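Local atomic coordinates of tryptophan synthase alpha chain (PDB entry 2DZW), a protein that catalyses the aldol cleavage of indoleglycerol phosphate to indole and glyceraldehyde 3-phosphate, the alpha reaction of tryptophan synthase. Residues 139-144 with 161-166. The protein carries 1 engineered substitution. Sequence-based numbering, arbitrary orientation.
Sequences LAAPNT and YLVSLY
Leu139 and Ala140 pair in parallel with Tyr161 and Leu162 at the C-terminal ends of two neighbouring strands of the TIM barrel, joined through helix 146-155 in a beta-alpha-beta unit. Ala140 reaches across twice: its N donates to Tyr161 O (3.0 Å), and its O accepts from Val163 N in a nearly straight bond of 2.9 Å. On the barrel-interior face, the branched end of Leu139 meets Val163 at about a right angle. Leu139 CG lies 3.7 Å from Val163 CG2, a position it takes by extending away from its own N (chi1 169°), while its CD1 lies against both valine methyls. Val163 CG1 also sits over one ring face of Tyr161, toward the rim; Leu113, on strand 111-114 beside strand 135-140, touches both Leu139 and Tyr161. Cutting Leu139 back to an alanine is likely to strip both Val163 methyls of much of their apolar cover and open a gap beside Leu113. The nearest side-chain atoms of Tyr161 and Glu36, a catalytic proton acceptor, are about 3 Å apart, which places this packing at the active-site end of the barrel. On the outer face, Ala140 CB meets Leu162 CD2 at 3.8 Å, with helix 146-155 over Ala140 and helix 177-187 over Leu162. Beyond the strands, the ring of Pro142 leans on the backbone of residues 163-164, its CD 3.1 Å from Val163 O.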
ATOM      1  N   LEU A 139       8.399   3.837  -3.814  1.00 24.06           N
ATOM      2  CA  LEU A 139       7.884   3.087  -4.939  1.00 22.78           C
ATOM      3  C   LEU A 139       8.808   3.116  -6.138  1.00 21.80           C
ATOM      4  O   LEU A 139       9.512   4.095  -6.370  1.00 22.10           O
ATOM      5  CB  LEU A 139       6.513   3.655  -5.298  1.00 25.39           C
ATOM      6  CG  LEU A 139       5.773   3.280  -6.576  1.00 26.98           C
ATOM      7  CD1 LEU A 139       4.330   3.719  -6.428  1.00 27.47           C
ATOM      8  CD2 LEU A 139       6.418   3.947  -7.796  1.00 27.90           C
ATOM      9  N   ALA A 140       8.799   2.025  -6.896  1.00 21.42           N
ATOM     10  CA  ALA A 140       9.611   1.892  -8.101  1.00 21.42           C
ATOM     11  C   ALA A 140       8.770   1.138  -9.135  1.00 21.84           C
ATOM     12  O   ALA A 140       8.045   0.205  -8.787  1.00 21.73           O
ATOM     13  CB  ALA A 140      10.905   1.124  -7.792  1.00 19.12           C
ATOM     14  N   ALA A 141       8.863   1.547 -10.397  1.00 21.94           N
ATOM     15  CA  ALA A 141       8.095   0.915 -11.467  1.00 20.48           C
ATOM     16  C   ALA A 141       9.026   0.254 -12.483  1.00 20.31           C
ATOM     17  O   ALA A 141      10.228   0.487 -12.471  1.00 20.90           O
ATOM     18  CB  ALA A 141       7.212   1.955 -12.149  1.00 18.73           C
ATOM     19  N   PRO A 142       8.475  -0.566 -13.390  1.00 19.84           N
ATOM     20  CA  PRO A 142       9.284  -1.252 -14.404  1.00 19.84           C
ATOM     21  C   PRO A 142      10.258  -0.360 -15.190  1.00 22.17           C
ATOM     22  O   PRO A 142      11.227  -0.842 -15.775  1.00 21.53           O
ATOM     23  CB  PRO A 142       8.230  -1.893 -15.302  1.00 17.55           C
ATOM     24  CG  PRO A 142       7.117  -2.194 -14.348  1.00 18.33           C
ATOM     25  CD  PRO A 142       7.049  -0.914 -13.534  1.00 19.50           C
ATOM     26  N   ASN A 143      10.008   0.943 -15.208  1.00 23.51           N
ATOM     27  CA  ASN A 143      10.887   1.843 -15.938  1.00 22.58           C
ATOM     28  C   ASN A 143      11.904   2.501 -15.017  1.00 22.69           C
ATOM     29  O   ASN A 143      12.574   3.455 -15.398  1.00 23.45           O
ATOM     30  CB  ASN A 143      10.065   2.902 -16.675  1.00 22.58           C
ATOM     31  CG  ASN A 143       9.357   3.846 -15.735  1.00 23.76           C
ATOM     32  OD1 ASN A 143       8.873   3.443 -14.675  1.00 23.93           O
ATOM     33  ND2 ASN A 143       9.270   5.113 -16.127  1.00 23.46           N
ATOM     34  N   THR A 144      12.012   1.994 -13.795  1.00 22.06           N
ATOM     35  CA  THR A 144      12.986   2.518 -12.851  1.00 22.63           C
ATOM     36  C   THR A 144      14.312   1.785 -13.132  1.00 22.08           C
ATOM     37  O   THR A 144      14.366   0.551 -13.122  1.00 21.58           O
ATOM     38  CB  THR A 144      12.536   2.268 -11.377  1.00 23.37           C
ATOM     39  OG1 THR A 144      11.335   3.013 -11.108  1.00 25.61           O
ATOM     40  CG2 THR A 144      13.622   2.687 -10.388  1.00 19.87           C
ATOM     41  N   TYR A 161       8.616  -0.643  -2.373  1.00 20.94           N
ATOM     42  CA  TYR A 161       7.380  -1.083  -3.005  1.00 19.11           C
ATOM     43  C   TYR A 161       7.492  -1.087  -4.530  1.00 19.22           C
ATOM     44  O   TYR A 161       7.576  -0.029  -5.164  1.00 18.74           O
ATOM     45  CB  TYR A 161       6.238  -0.173  -2.550  1.00 18.65           C
ATOM     46  CG  TYR A 161       4.858  -0.597  -3.008  1.00 20.88           C
ATOM     47  CD1 TYR A 161       4.559  -1.939  -3.245  1.00 22.66           C
ATOM     48  CD2 TYR A 161       3.835   0.340  -3.156  1.00 19.87           C
ATOM     49  CE1 TYR A 161       3.271  -2.339  -3.619  1.00 22.37           C
ATOM     50  CE2 TYR A 161       2.553  -0.047  -3.520  1.00 20.81           C
ATOM     51  CZ  TYR A 161       2.275  -1.386  -3.751  1.00 22.63           C
ATOM     52  OH  TYR A 161       1.000  -1.775  -4.108  1.00 23.85           O
ATOM     53  N   LEU A 162       7.494  -2.281  -5.116  1.00 19.06           N
ATOM     54  CA  LEU A 162       7.602  -2.429  -6.569  1.00 20.77           C
ATOM     55  C   LEU A 162       6.221  -2.531  -7.215  1.00 22.04           C
ATOM     56  O   LEU A 162       5.431  -3.418  -6.890  1.00 21.80           O
ATOM     57  CB  LEU A 162       8.431  -3.674  -6.927  1.00 18.03           C
ATOM     58  CG  LEU A 162       9.848  -3.778  -6.329  1.00 21.88           C
ATOM     59  CD1 LEU A 162      10.496  -5.067  -6.824  1.00 19.46           C
ATOM     60  CD2 LEU A 162      10.704  -2.555  -6.710  1.00 17.90           C
ATOM     61  N   VAL A 163       5.929  -1.616  -8.130  1.00 22.95           N
ATOM     62  CA  VAL A 163       4.639  -1.627  -8.803  1.00 25.71           C
ATOM     63  C   VAL A 163       4.750  -1.899 -10.295  1.00 27.82           C
ATOM     64  O   VAL A 163       5.832  -1.861 -10.881  1.00 27.11           O
ATOM     65  CB  VAL A 163       3.879  -0.294  -8.615  1.00 25.00           C
ATOM     66  CG1 VAL A 163       3.573  -0.082  -7.153  1.00 22.00           C
ATOM     67  CG2 VAL A 163       4.698   0.872  -9.180  1.00 23.12           C
ATOM     68  N   SER A 164       3.603  -2.159 -10.902  1.00 31.38           N
ATOM     69  CA  SER A 164       3.527  -2.450 -12.314  1.00 35.79           C
ATOM     70  C   SER A 164       2.152  -2.048 -12.814  1.00 39.50           C
ATOM     71  O   SER A 164       1.147  -2.633 -12.394  1.00 39.42           O
ATOM     72  CB  SER A 164       3.740  -3.940 -12.526  1.00 35.58           C
ATOM     73  OG  SER A 164       3.348  -4.316 -13.828  1.00 40.29           O
ATOM     74  N   LEU A 165       2.102  -1.063 -13.714  1.00 43.89           N
ATOM     75  CA  LEU A 165       0.819  -0.585 -14.251  1.00 47.24           C
ATOM     76  C   LEU A 165       0.253  -1.551 -15.292  1.00 49.25           C
ATOM     77  O   LEU A 165      -0.963  -1.619 -15.497  1.00 50.45           O
ATOM     78  CB  LEU A 165       0.985   0.810 -14.868  1.00 46.86           C
ATOM     79  CG  LEU A 165      -0.205   1.776 -14.778  1.00 47.60           C
ATOM     80  CD1 LEU A 165       0.225   3.144 -15.298  1.00 47.17           C
ATOM     81  CD2 LEU A 165      -1.391   1.254 -15.577  1.00 48.30           C
ATOM     82  N   TYR A 166       1.147  -2.300 -15.934  1.00 51.49           N
ATOM     83  CA  TYR A 166       0.788  -3.284 -16.960  1.00 53.27           C
ATOM     84  C   TYR A 166      -0.545  -4.005 -16.726  1.00 53.53           C
ATOM     85  O   TYR A 166      -1.380  -4.116 -17.633  1.00 53.80           O
ATOM     86  CB  TYR A 166       1.883  -4.354 -17.068  1.00 55.19           C
ATOM     87  CG  TYR A 166       2.870  -4.203 -18.211  1.00 56.76           C
ATOM     88  CD1 TYR A 166       3.754  -3.121 -18.271  1.00 57.78           C
ATOM     89  CD2 TYR A 166       2.958  -5.180 -19.205  1.00 57.83           C
ATOM     90  CE1 TYR A 166       4.710  -3.022 -19.297  1.00 58.70           C
ATOM     91  CE2 TYR A 166       3.905  -5.096 -20.232  1.00 58.96           C
ATOM     92  CZ  TYR A 166       4.777  -4.017 -20.274  1.00 59.31           C
ATOM     93  OH  TYR A 166       5.705  -3.935 -21.295  1.00 59.58           O
TER